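Local atomic coordinates of carbohydrate oxidase (Microdochium nivale, PDB entry 3RJA), a protein that oxidises the C1 hydroxyl of mono-, oligo- and polysaccharides to the lactone with its FAD cofactor, passing the electrons to oxygen to give hydrogen peroxide. Residues L61-K66 against D461-P466; G191-I196 against K452-F457; M433-A438 against A468-K473. All blocks are in the same frame, centred on the assembly; numbering follows the deposited sequence.

Contact 1. Residues L61-K66 against D461-P466; sequences LKVSAK and DRFYYP. With FAD (flavin-adenine dinucleotide), chain B.
Val-63 N donates a nearly straight hydrogen bond to Arg-462 O (2.9 Å, 168° at the hydrogen), and this backbone link holds the start of strand 63-66 against the type I turn Asp-461 to Tyr-464. Flanking it are two CA-H...O contacts, Lys-62 CA to Arg-462 O and Phe-463 CA to Val-63 O, the latter at 3.5 Å. Two basic side chains reach across in opposite senses. The Lys-62 chain bends at chi2 (-49°), runs its CD and CE past Tyr-464 CB, and brings NZ to Asp-461 O at 2.9 Å. Tyr-464 N, closing the turn, meets the same oxygen from the other face of its carbonyl plane, so two donors grip one acceptor. In one of its two conformers Arg-462 folds back at chi2 and chi3, and its NH1 reaches Leu-61 O (2.8 Å) from well above the carbonyl plane; its CG touches Val-63 CG1. The same methyl also touches the Phe-463 ring, CD1 at 3.9 Å, whose edge meets Val-63 O.

One shell out, a water joins Ser-64 OG to Phe-463 O, while His-83 is a further partner of Ser-64 OG. Asp-458 receives the N-H groups of Arg-462 and Phe-463, steadying the turn, and the Asp-461 carboxylate turns to Arg-435. Farther along the strand, Ala-65 O accepts from FAD O2B at 2.7 Å. Strand 63-66 is an edge of the small parallel sheet, and the Val-63 N and Lys-62 NZ bonds, both to carbonyl oxygens, are consistent with a C-terminal turn tied to the FAD-binding domain largely through main-chain polarity.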
loop_
_atom_site.group_PDB
_atom_site.type_symbol
_atom_site.label_atom_id
_atom_site.label_comp_id
_atom_site.label_asym_id
_atom_site.label_seq_id
_atom_site.Cartn_x
_atom_site.Cartn_y
_atom_site.Cartn_z
ATOM N N LEU A 61 1.005 22.636 16.796
ATOM C CA LEU A 61 0.710 21.207 16.842
ATOM C C LEU A 61 1.251 20.519 15.587
ATOM O O LEU A 61 1.329 21.147 14.524
ATOM C CB LEU A 61 -0.801 20.992 16.946
ATOM C CG LEU A 61 -1.550 21.676 18.106
ATOM C CD1 LEU A 61 -3.081 21.552 17.923
ATOM C CD2 LEU A 61 -1.130 21.097 19.490
ATOM N N LYS A 62 1.587 19.236 15.692
ATOM C CA LYS A 62 1.798 18.402 14.499
ATOM C C LYS A 62 0.424 17.992 13.963
ATOM O O LYS A 62 -0.552 17.786 14.738
ATOM C CB LYS A 62 2.650 17.159 14.821
ATOM C CG LYS A 62 4.021 17.479 15.483
ATOM C CD LYS A 62 4.761 18.567 14.696
ATOM C CE LYS A 62 6.236 18.727 15.144
ATOM N NZ LYS A 62 7.002 19.662 14.264
ATOM N N VAL A 63 0.339 17.883 12.642
ATOM C CA VAL A 63 -0.911 17.475 12.029
ATOM C C VAL A 63 -0.745 16.216 11.156
ATOM O O VAL A 63 0.195 16.104 10.374
ATOM C CB VAL A 63 -1.664 18.682 11.351
ATOM C CG1 VAL A 63 -0.742 19.537 10.582
ATOM C CG2 VAL A 63 -2.828 18.218 10.470
ATOM N N SER A 64 -1.647 15.248 11.329
ATOM C CA SER A 64 -1.579 14.049 10.498
ATOM C C SER A 64 -2.925 13.765 9.827
ATOM O O SER A 64 -3.978 13.824 10.479
ATOM C CB SER A 64 -1.072 12.868 11.338
ATOM O OG SER A 64 0.291 13.097 11.757
ATOM N N ALA A 65 -2.898 13.459 8.524
ATOM C CA ALA A 65 -4.143 13.056 7.815
ATOM C C ALA A 65 -4.413 11.550 7.937
ATOM O O ALA A 65 -3.488 10.738 7.876
ATOM C CB ALA A 65 -4.084 13.463 6.380
ATOM N N LYS A 66 -5.670 11.180 8.136
ATOM C CA LYS A 66 -6.051 9.768 8.144
ATOM C C LYS A 66 -7.109 9.628 7.067
ATOM O O LYS A 66 -8.110 10.325 7.116
ATOM C CB LYS A 66 -6.620 9.312 9.511
ATOM C CG LYS A 66 -6.820 7.774 9.618
ATOM C CD LYS A 66 -6.717 7.237 11.086
ATOM C CE LYS A 66 -8.021 7.478 11.872
ATOM N NZ LYS A 66 -9.175 6.781 11.285
ATOM N N ASP A 461 8.590 20.571 9.718
ATOM C CA ASP A 461 8.131 19.221 10.081
ATOM C C ASP A 461 6.701 19.279 10.682
ATOM O O ASP A 461 6.387 18.588 11.663
ATOM C CB ASP A 461 9.114 18.612 11.085
ATOM C CG ASP A 461 9.475 17.158 10.770
ATOM O OD1 ASP A 461 8.944 16.566 9.807
ATOM O OD2 ASP A 461 10.287 16.603 11.533
ATOM N N ARG A 462 5.855 20.126 10.097
ATOM C CA ARG A 462 4.473 20.314 10.545
ATOM C C ARG A 462 3.679 19.004 10.443
ATOM O O ARG A 462 2.783 18.728 11.257
ATOM C CB ARG A 462 3.801 21.408 9.700
ATOM C CG ARG A 462 2.297 21.595 9.933
ATOM C CD ARG A 462 2.027 22.162 11.307
ATOM N NE ARG A 462 2.702 23.441 11.520
ATOM C CZ ARG A 462 3.274 23.789 12.668
ATOM N NH1 ARG A 462 3.245 22.941 13.677
ATOM N NH2 ARG A 462 3.873 24.971 12.814
ATOM N N PHE A 463 4.007 18.211 9.434
ATOM C CA PHE A 463 3.328 16.944 9.197
ATOM C C PHE A 463 4.085 15.750 9.780
ATOM O O PHE A 463 3.874 14.619 9.356
ATOM C CB PHE A 463 3.083 16.741 7.703
ATOM C CG PHE A 463 2.239 17.822 7.071
ATOM C CD1 PHE A 463 0.905 18.003 7.453
ATOM C CD2 PHE A 463 2.759 18.616 6.047
ATOM C CE1 PHE A 463 0.112 18.995 6.851
ATOM C CE2 PHE A 463 1.966 19.603 5.425
ATOM C CZ PHE A 463 0.644 19.799 5.841
ATOM N N TYR A 464 4.943 16.005 10.769
ATOM C CA TYR A 464 5.799 14.972 11.366
ATOM C C TYR A 464 5.121 13.656 11.722
ATOM O O TYR A 464 3.996 13.622 12.267
ATOM C CB TYR A 464 6.404 15.495 12.657
ATOM C CG TYR A 464 7.159 14.449 13.458
ATOM C CD1 TYR A 464 8.476 14.095 13.127
ATOM C CD2 TYR A 464 6.556 13.814 14.542
ATOM C CE1 TYR A 464 9.187 13.133 13.884
ATOM C CE2 TYR A 464 7.245 12.845 15.296
ATOM C CZ TYR A 464 8.548 12.511 14.966
ATOM O OH TYR A 464 9.202 11.557 15.711
ATOM N N TYR A 465 5.850 12.577 11.449
ATOM C CA TYR A 465 5.595 11.303 12.078
ATOM C C TYR A 465 6.933 10.570 12.130
ATOM O O TYR A 465 7.880 10.960 11.433
ATOM C CB TYR A 465 4.496 10.515 11.332
ATOM C CG TYR A 465 4.789 10.063 9.890
ATOM C CD1 TYR A 465 4.616 10.939 8.802
ATOM C CD2 TYR A 465 5.172 8.743 9.606
ATOM C CE1 TYR A 465 4.865 10.511 7.469
ATOM C CE2 TYR A 465 5.408 8.306 8.276
ATOM C CZ TYR A 465 5.231 9.186 7.210
ATOM O OH TYR A 465 5.449 8.759 5.871
ATOM N N PRO A 466 7.020 9.496 12.929
ATOM C CA PRO A 466 8.376 9.009 13.200
ATOM C C PRO A 466 9.140 8.404 12.009
ATOM O O PRO A 466 10.348 8.140 12.140
ATOM C CB PRO A 466 8.161 7.951 14.310
ATOM C CG PRO A 466 6.923 8.407 15.007
ATOM C CD PRO A 466 6.032 8.896 13.849
HETATM P PA FAD B . -3.868 5.958 6.453
HETATM O O1A FAD B . -5.107 6.806 6.562
HETATM O O2A FAD B . -3.488 5.223 7.713
HETATM O O5B FAD B . -2.640 6.889 6.008
HETATM C C5B FAD B . -1.421 6.291 5.582
HETATM C C4B FAD B . -0.351 7.390 5.463
HETATM O O4B FAD B . -0.723 8.313 4.438
HETATM C C3B FAD B . -0.190 8.207 6.743
HETATM O O3B FAD B . 1.148 8.707 6.802
HETATM C C2B FAD B . -1.130 9.378 6.475
HETATM O O2B FAD B . -0.899 10.549 7.221
HETATM C C1B FAD B . -0.887 9.592 4.988
HETATM N N9A FAD B . -2.049 10.227 4.372
HETATM C C8A FAD B . -3.388 9.870 4.493
HETATM N N7A FAD B . -4.105 10.750 3.743
HETATM C C5A FAD B . -3.262 11.611 3.151
HETATM C C6A FAD B . -3.482 12.695 2.295
HETATM N N6A FAD B . -4.732 13.025 1.900
HETATM N N1A FAD B . -2.377 13.392 1.837
HETATM C C2A FAD B . -1.095 13.053 2.255
HETATM N N3A FAD B . -0.877 12.009 3.131
HETATM C C4A FAD B . -1.960 11.298 3.554
HETATM N N1 FAD B . -1.016 -2.239 -0.081
HETATM C C2 FAD B . -0.750 -2.514 -1.428
HETATM O O2 FAD B . 0.118 -1.897 -2.058
HETATM N N3 FAD B . -1.548 -3.470 -2.050
HETATM C C4 FAD B . -2.647 -4.085 -1.482
HETATM O O4 FAD B . -3.382 -4.847 -2.151
HETATM C C4X FAD B . -2.858 -3.802 -0.029
HETATM N N5 FAD B . -3.871 -4.356 0.614
HETATM C C5X FAD B . -4.158 -4.036 1.921
HETATM C C6 FAD B . -5.304 -4.570 2.566
HETATM C C7 FAD B . -5.674 -4.150 3.829
HETATM C C7M FAD B . -6.913 -4.748 4.527
HETATM C C8 FAD B . -4.967 -3.080 4.429
HETATM C C8M FAD B . -5.350 -2.566 5.802
HETATM C C9 FAD B . -3.807 -2.595 3.844
HETATM C C9A FAD B . -3.393 -3.040 2.573
HETATM N N10 FAD B . -2.297 -2.463 1.887
HETATM C C10 FAD B . -1.950 -2.889 0.614
HETATM C "C1'" FAD B . -1.471 -1.420 2.578
HETATM C "C2'" FAD B . -1.931 -0.024 2.182
HETATM O "O2'" FAD B . -1.494 0.256 0.858
HETATM C "C3'" FAD B . -1.318 1.003 3.106
HETATM O "O3'" FAD B . -1.585 0.669 4.451
HETATM C "C4'" FAD B . -1.862 2.400 2.761
HETATM O "O4'" FAD B . -0.929 3.361 3.147
HETATM C "C5'" FAD B . -3.225 2.655 3.412
HETATM O "O5'" FAD B . -3.690 3.924 3.047
HETATM P P FAD B . -4.800 4.646 3.988
HETATM O O1P FAD B . -5.239 5.942 3.375
HETATM O O2P FAD B . -5.955 3.677 4.246
HETATM O O3P FAD B . -3.941 4.810 5.328
HETATM O O HOH W 1 9.635 17.500 14.734
HETATM O O HOH W 2 1.651 13.084 9.497
#

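Contact 2. Residues G191-I196 against K452-F457; sequences GSNFGI and KLKAKF. With FAD (flavin-adenine dinucleotide), chain B.
Leu-453 lays its CD2 methyl over one face of the Phe-194 ring, 3.9 Å from the centroid and 19° off the normal, a clear CH-pi contact. The two side chains cross at about a right angle. Asn-193 CB sits over the centre of the opposite face, 3.6 Å above the plane, so the ring is sandwiched between a methyl from helix 447-457 and the residue just before it in its own chain. At the ring's edge CE1 points to the backbone of the helix, 3.6 Å from Lys-454 N. With chi1 at -53°, Phe-194 CG stands beside its own backbone N, a setting that carries the ring out to the helix. Phe-457 adds its CB, 4.4 Å from Phe-194 CD1.

Lys-454 crosses Asn-193 nearly at right angles. Its chain turns once, at chi2 (72°), and runs straight from there, so that NZ arrives in the carbonyl plane of Asn-193 O, on a lone pair, at 2.8 Å. Asp-458 and Asp-461 are long, weak ion-pair partners of the same ammonium and would probably favour its charged state. The amide of Asn-193 is occupied elsewhere: OD1 accepts from Val-469 N, and ND2 donates to Ala-190 O. At the C-terminal end of helix 447-457, a water donates to Phe-194 O and to Phe-457 O, the latter at 2.7 Å, bridging the two main chains.

Beyond the ring, Leu-183 of helix 181-190 packs on both Phe-194 and Phe-457, and Lys-456 forms a salt bridge with Asp-182. The 191-196 bend thus packs against helices 181-190 and 447-457 through Phe-194, and Gly-191, Ser-192, Gly-195 and Ile-196 line the FAD adenine where the chain enters strand 196-206.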
loop_
_atom_site.group_PDB
_atom_site.type_symbol
_atom_site.label_atom_id
_atom_site.label_comp_id
_atom_site.label_asym_id
_atom_site.label_seq_id
_atom_site.Cartn_x
_atom_site.Cartn_y
_atom_site.Cartn_z
ATOM N N GLY A 191 4.108 10.639 -0.607
ATOM C CA GLY A 191 3.154 11.738 -0.545
ATOM C C GLY A 191 2.790 12.227 0.841
ATOM O O GLY A 191 2.432 13.399 1.015
ATOM N N SER A 192 2.911 11.356 1.840
ATOM C CA SER A 192 2.576 11.742 3.198
ATOM C C SER A 192 3.489 12.839 3.735
ATOM O O SER A 192 3.160 13.474 4.726
ATOM C CB SER A 192 2.633 10.525 4.131
ATOM O OG SER A 192 3.857 9.817 3.983
ATOM N N ASN A 193 4.659 13.003 3.105
ATOM C CA ASN A 193 5.675 13.971 3.531
ATOM C C ASN A 193 5.420 15.452 3.221
ATOM O O ASN A 193 5.973 16.329 3.909
ATOM C CB ASN A 193 7.059 13.547 2.981
ATOM C CG ASN A 193 7.630 12.400 3.740
ATOM O OD1 ASN A 193 8.030 12.562 4.892
ATOM N ND2 ASN A 193 7.617 11.199 3.134
ATOM N N PHE A 194 4.571 15.744 2.231
ATOM C CA PHE A 194 4.605 17.081 1.612
ATOM C C PHE A 194 3.395 17.973 1.748
ATOM O O PHE A 194 3.459 19.141 1.378
ATOM C CB PHE A 194 5.052 16.970 0.153
ATOM C CG PHE A 194 6.353 16.200 0.011
ATOM C CD1 PHE A 194 7.541 16.746 0.504
ATOM C CD2 PHE A 194 6.365 14.896 -0.543
ATOM C CE1 PHE A 194 8.757 16.025 0.432
ATOM C CE2 PHE A 194 7.588 14.155 -0.615
ATOM C CZ PHE A 194 8.773 14.735 -0.134
ATOM N N GLY A 195 2.301 17.426 2.280
ATOM C CA GLY A 195 1.090 18.215 2.552
ATOM C C GLY A 195 -0.046 17.266 2.714
ATOM O O GLY A 195 0.180 16.064 2.897
ATOM N N ILE A 196 -1.280 17.769 2.646
ATOM C CA ILE A 196 -2.451 16.873 2.697
ATOM C C ILE A 196 -3.098 16.958 1.305
ATOM O O ILE A 196 -3.559 18.047 0.891
ATOM C CB ILE A 196 -3.408 17.261 3.834
ATOM C CG1 ILE A 196 -2.666 17.171 5.169
ATOM C CG2 ILE A 196 -4.700 16.378 3.809
ATOM C CD1 ILE A 196 -3.424 17.666 6.378
ATOM N N LYS A 452 15.702 17.141 0.422
ATOM C CA LYS A 452 15.708 18.505 -0.103
ATOM C C LYS A 452 14.265 19.015 -0.294
ATOM O O LYS A 452 13.903 20.112 0.157
ATOM C CB LYS A 452 16.488 18.558 -1.427
ATOM C CG LYS A 452 17.966 18.133 -1.302
ATOM C CD LYS A 452 18.849 18.783 -2.381
ATOM C CE LYS A 452 20.226 18.145 -2.438
ATOM N NZ LYS A 452 21.057 18.698 -3.567
ATOM N N LEU A 453 13.444 18.212 -0.965
ATOM C CA LEU A 453 12.039 18.584 -1.202
ATOM C C LEU A 453 11.268 18.789 0.125
ATOM O O LEU A 453 10.380 19.635 0.221
ATOM C CB LEU A 453 11.354 17.506 -2.048
ATOM C CG LEU A 453 10.033 17.867 -2.679
ATOM C CD1 LEU A 453 10.266 18.902 -3.811
ATOM C CD2 LEU A 453 9.437 16.584 -3.243
ATOM N N LYS A 454 11.628 18.024 1.143
ATOM C CA LYS A 454 11.061 18.165 2.475
ATOM C C LYS A 454 11.423 19.516 3.096
ATOM O O LYS A 454 10.566 20.174 3.703
ATOM C CB LYS A 454 11.557 17.020 3.381
ATOM C CG LYS A 454 10.918 16.944 4.759
ATOM C CD LYS A 454 9.449 16.453 4.714
ATOM C CE LYS A 454 8.868 16.463 6.105
ATOM N NZ LYS A 454 7.500 15.872 6.176
ATOM N N ALA A 455 12.694 19.914 2.960
ATOM C CA ALA A 455 13.174 21.202 3.472
ATOM C C ALA A 455 12.412 22.317 2.740
ATOM O O ALA A 455 12.054 23.320 3.347
ATOM C CB ALA A 455 14.728 21.356 3.277
ATOM N N LYS A 456 12.143 22.125 1.449
ATOM C CA LYS A 456 11.374 23.111 0.690
ATOM C C LYS A 456 9.892 23.233 1.098
ATOM O O LYS A 456 9.379 24.350 1.242
ATOM C CB LYS A 456 11.449 22.839 -0.803
ATOM C CG LYS A 456 10.652 23.881 -1.654
ATOM C CD LYS A 456 10.939 23.781 -3.147
ATOM C CE LYS A 456 10.060 24.749 -3.907
ATOM N NZ LYS A 456 10.208 24.437 -5.373
ATOM N N PHE A 457 9.203 22.099 1.244
ATOM C CA PHE A 457 7.746 22.119 1.458
ATOM C C PHE A 457 7.275 21.983 2.887
ATOM O O PHE A 457 6.234 22.523 3.231
ATOM C CB PHE A 457 7.026 21.114 0.533
ATOM C CG PHE A 457 6.953 21.602 -0.880
ATOM C CD1 PHE A 457 6.072 22.633 -1.220
ATOM C CD2 PHE A 457 7.835 21.111 -1.849
ATOM C CE1 PHE A 457 6.030 23.139 -2.535
ATOM C CE2 PHE A 457 7.806 21.599 -3.162
ATOM C CZ PHE A 457 6.917 22.613 -3.516
HETATM P PA FAD B . -3.868 5.958 6.453
HETATM O O1A FAD B . -5.107 6.806 6.562
HETATM O O2A FAD B . -3.488 5.223 7.713
HETATM O O5B FAD B . -2.640 6.889 6.008
HETATM C C5B FAD B . -1.421 6.291 5.582
HETATM C C4B FAD B . -0.351 7.390 5.463
HETATM O O4B FAD B . -0.723 8.313 4.438
HETATM C C3B FAD B . -0.190 8.207 6.743
HETATM O O3B FAD B . 1.148 8.707 6.802
HETATM C C2B FAD B . -1.130 9.378 6.475
HETATM O O2B FAD B . -0.899 10.549 7.221
HETATM C C1B FAD B . -0.887 9.592 4.988
HETATM N N9A FAD B . -2.049 10.227 4.372
HETATM C C8A FAD B . -3.388 9.870 4.493
HETATM N N7A FAD B . -4.105 10.750 3.743
HETATM C C5A FAD B . -3.262 11.611 3.151
HETATM C C6A FAD B . -3.482 12.695 2.295
HETATM N N6A FAD B . -4.732 13.025 1.900
HETATM N N1A FAD B . -2.377 13.392 1.837
HETATM C C2A FAD B . -1.095 13.053 2.255
HETATM N N3A FAD B . -0.877 12.009 3.131
HETATM C C4A FAD B . -1.960 11.298 3.554
HETATM N N1 FAD B . -1.016 -2.239 -0.081
HETATM C C2 FAD B . -0.750 -2.514 -1.428
HETATM O O2 FAD B . 0.118 -1.897 -2.058
HETATM N N3 FAD B . -1.548 -3.470 -2.050
HETATM C C4 FAD B . -2.647 -4.085 -1.482
HETATM O O4 FAD B . -3.382 -4.847 -2.151
HETATM C C4X FAD B . -2.858 -3.802 -0.029
HETATM N N5 FAD B . -3.871 -4.356 0.614
HETATM C C5X FAD B . -4.158 -4.036 1.921
HETATM C C6 FAD B . -5.304 -4.570 2.566
HETATM C C7 FAD B . -5.674 -4.150 3.829
HETATM C C7M FAD B . -6.913 -4.748 4.527
HETATM C C8 FAD B . -4.967 -3.080 4.429
HETATM C C8M FAD B . -5.350 -2.566 5.802
HETATM C C9 FAD B . -3.807 -2.595 3.844
HETATM C C9A FAD B . -3.393 -3.040 2.573
HETATM N N10 FAD B . -2.297 -2.463 1.887
HETATM C C10 FAD B . -1.950 -2.889 0.614
HETATM C "C1'" FAD B . -1.471 -1.420 2.578
HETATM C "C2'" FAD B . -1.931 -0.024 2.182
HETATM O "O2'" FAD B . -1.494 0.256 0.858
HETATM C "C3'" FAD B . -1.318 1.003 3.106
HETATM O "O3'" FAD B . -1.585 0.669 4.451
HETATM C "C4'" FAD B . -1.862 2.400 2.761
HETATM O "O4'" FAD B . -0.929 3.361 3.147
HETATM C "C5'" FAD B . -3.225 2.655 3.412
HETATM O "O5'" FAD B . -3.690 3.924 3.047
HETATM P P FAD B . -4.800 4.646 3.988
HETATM O O1P FAD B . -5.239 5.942 3.375
HETATM O O2P FAD B . -5.955 3.677 4.246
HETATM O O3P FAD B . -3.941 4.810 5.328
HETATM O O HOH W 3 3.843 21.271 2.892
#

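Contact 3. Residues M433-A438 against A468-K473; sequences MDRDYA and AVRPVK
Ala-468 gives its carbonyl oxygen to Arg-435 NE at 2.8 Å, a fairly straight bond (160° at the hydrogen) that lies close to the guanidinium plane, although the donor stands above the plane of the carbonyl. The Ala-468 methyl also comes up to NH2 of the same arginine. One residue on, Val-469 O accepts from Arg-435 NH2 (3.0 Å), again from above the carbonyl plane and less straight. Two successive carbonyls are therefore read by one guanidinium, which an extended side chain, CG trans to the backbone N (chi1 -167°), delivers to them. Its third nitrogen, NH1, makes a salt bridge with Asp-461 OD2, so every nitrogen of the group has a partner.

Arg-435 opens helix 435-443, and Asp-434 just before it is the N-cap, its OD1 taking Tyr-437 N at 2.8 Å. Both segments belong to the berberine-like region, whose C-terminal tail runs here from the capped helix start towards helix 447-457.

Arg-470 follows, with its CG above one face of the Arg-435 guanidinium, while Arg-435 CD in turn sits over the centre of the Arg-470 guanidinium, 3.8 Å above it. The two planes are 38° apart and their NH1 atoms come within 3.9 Å, a like-charge approach probably eased by the carboxylates of Asp-461 and Asp-436. Arg-470 NE forms a salt bridge with Asp-436 OD1 (2.6 Å), met on the syn side, and a water takes hydrogens from both Arg-470 NH2 and Asp-436 N. Next comes Pro-471, whose CD approaches Arg-435 NH2 at 3.9 Å while its ring also rests on Lys-454 of helix 447-457.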
loop_
_atom_site.group_PDB
_atom_site.type_symbol
_atom_site.label_atom_id
_atom_site.label_comp_id
_atom_site.label_asym_id
_atom_site.label_seq_id
_atom_site.Cartn_x
_atom_site.Cartn_y
_atom_site.Cartn_z
ATOM N N MET A 433 11.652 0.801 13.444
ATOM C CA MET A 433 12.899 1.304 12.876
ATOM C C MET A 433 12.974 2.821 13.169
ATOM O O MET A 433 11.948 3.516 13.112
ATOM C CB MET A 433 12.941 1.067 11.364
ATOM C CG MET A 433 12.977 -0.423 10.899
ATOM S SD MET A 433 12.929 -0.616 9.071
ATOM C CE MET A 433 11.311 0.019 8.662
ATOM N N ASP A 434 14.164 3.337 13.488
ATOM C CA ASP A 434 14.286 4.749 13.769
ATOM C C ASP A 434 14.115 5.533 12.462
ATOM O O ASP A 434 14.158 4.938 11.383
ATOM C CB ASP A 434 15.589 5.085 14.517
ATOM C CG ASP A 434 16.856 4.930 13.660
ATOM O OD1 ASP A 434 16.848 5.134 12.431
ATOM O OD2 ASP A 434 17.913 4.644 14.256
ATOM N N ARG A 435 13.918 6.851 12.571
ATOM C CA ARG A 435 13.621 7.725 11.423
ATOM C C ARG A 435 14.642 7.647 10.279
ATOM O O ARG A 435 14.275 7.607 9.094
ATOM C CB ARG A 435 13.485 9.186 11.911
ATOM C CG ARG A 435 12.877 10.119 10.877
ATOM C CD ARG A 435 12.554 11.501 11.450
ATOM N NE ARG A 435 11.931 12.363 10.445
ATOM C CZ ARG A 435 11.536 13.613 10.680
ATOM N NH1 ARG A 435 11.714 14.167 11.883
ATOM N NH2 ARG A 435 10.973 14.313 9.708
ATOM N N ASP A 436 15.929 7.633 10.623
ATOM C CA ASP A 436 16.966 7.590 9.591
ATOM C C ASP A 436 17.029 6.252 8.868
ATOM O O ASP A 436 17.146 6.209 7.643
ATOM C CB ASP A 436 18.351 7.921 10.174
ATOM C CG ASP A 436 18.411 9.298 10.796
ATOM O OD1 ASP A 436 17.836 10.265 10.254
ATOM O OD2 ASP A 436 19.027 9.402 11.866
ATOM N N TYR A 437 16.994 5.162 9.621
ATOM C CA TYR A 437 17.086 3.843 9.025
ATOM C C TYR A 437 15.849 3.573 8.163
ATOM O O TYR A 437 15.969 3.120 7.028
ATOM C CB TYR A 437 17.252 2.769 10.107
ATOM C CG TYR A 437 17.458 1.377 9.555
ATOM C CD1 TYR A 437 18.722 0.936 9.150
ATOM C CD2 TYR A 437 16.389 0.486 9.438
ATOM C CE1 TYR A 437 18.907 -0.359 8.648
ATOM C CE2 TYR A 437 16.575 -0.825 8.934
ATOM C CZ TYR A 437 17.830 -1.233 8.544
ATOM O OH TYR A 437 17.997 -2.519 8.037
ATOM N N ALA A 438 14.667 3.856 8.710
ATOM C CA ALA A 438 13.402 3.581 8.005
ATOM C C ALA A 438 13.384 4.311 6.672
ATOM O O ALA A 438 13.091 3.715 5.643
ATOM C CB ALA A 438 12.216 4.007 8.851
ATOM N N ALA A 468 8.715 9.918 8.795
ATOM C CA ALA A 468 8.777 10.987 7.801
ATOM C C ALA A 468 10.228 11.163 7.380
ATOM O O ALA A 468 11.143 10.982 8.194
ATOM C CB ALA A 468 8.238 12.335 8.392
ATOM N N VAL A 469 10.428 11.536 6.123
ATOM C CA VAL A 469 11.719 11.975 5.620
ATOM C C VAL A 469 12.186 13.224 6.417
ATOM O O VAL A 469 11.383 14.104 6.707
ATOM C CB VAL A 469 11.571 12.275 4.101
ATOM C CG1 VAL A 469 12.728 13.052 3.563
ATOM C CG2 VAL A 469 11.399 10.950 3.295
ATOM N N ARG A 470 13.466 13.300 6.789
ATOM C CA ARG A 470 13.986 14.535 7.421
ATOM C C ARG A 470 14.127 15.684 6.417
ATOM O O ARG A 470 14.585 15.458 5.303
ATOM C CB ARG A 470 15.351 14.316 8.088
ATOM C CG ARG A 470 15.354 13.405 9.273
ATOM C CD ARG A 470 16.713 13.460 10.038
ATOM N NE ARG A 470 16.710 12.479 11.121
ATOM C CZ ARG A 470 16.124 12.675 12.298
ATOM N NH1 ARG A 470 15.494 13.820 12.554
ATOM N NH2 ARG A 470 16.165 11.727 13.227
ATOM N N PRO A 471 13.714 16.912 6.810
ATOM C CA PRO A 471 14.032 18.104 6.031
ATOM C C PRO A 471 15.541 18.389 6.110
ATOM O O PRO A 471 16.068 18.632 7.196
ATOM C CB PRO A 471 13.259 19.220 6.749
ATOM C CG PRO A 471 13.054 18.719 8.118
ATOM C CD PRO A 471 12.936 17.231 8.018
ATOM N N VAL A 472 16.219 18.326 4.971
ATOM C CA VAL A 472 17.651 18.651 4.898
ATOM C C VAL A 472 17.886 19.636 3.753
ATOM O O VAL A 472 17.814 19.257 2.582
ATOM C CB VAL A 472 18.525 17.388 4.691
ATOM C CG1 VAL A 472 20.005 17.741 4.839
ATOM C CG2 VAL A 472 18.146 16.308 5.683
ATOM N N LYS A 473 18.135 20.903 4.095
ATOM C CA LYS A 473 18.488 21.929 3.105
ATOM C C LYS A 473 19.645 21.450 2.223
ATOM O O LYS A 473 20.634 20.879 2.694
ATOM C CB LYS A 473 18.891 23.232 3.798
ATOM C CG LYS A 473 17.744 24.018 4.395
ATOM C CD LYS A 473 18.236 25.358 4.938
ATOM C CE LYS A 473 17.082 26.303 5.258
ATOM N NZ LYS A 473 17.576 27.692 5.498
ATOM O OXT LYS A 473 19.607 21.598 1.005
HETATM O O HOH W 4 16.721 8.792 13.226
#

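How the contacts relate
Contact 2 is the buried one, a phenylalanine clasped by apolar groups with one lysine bond and one water; contact 1 is partly buried and relies on main-chain oxygens; contact 3 lies nearer the surface and is dominated by arginines and carboxylates. Contacts 1 and 2 both touch the adenosine end of FAD, contact 1 with a hydrogen bond from the ribose, and meet through Tyr-465 OH and Ser-192 OG, 2.7 Å apart. Contact 3 joins contact 1 through Asp-461 and contact 2 through Asn-193. Contacts 1 and 3 share the chain's closing tail, while helix 447-457, used in contact 2, directly follows helix 435-443.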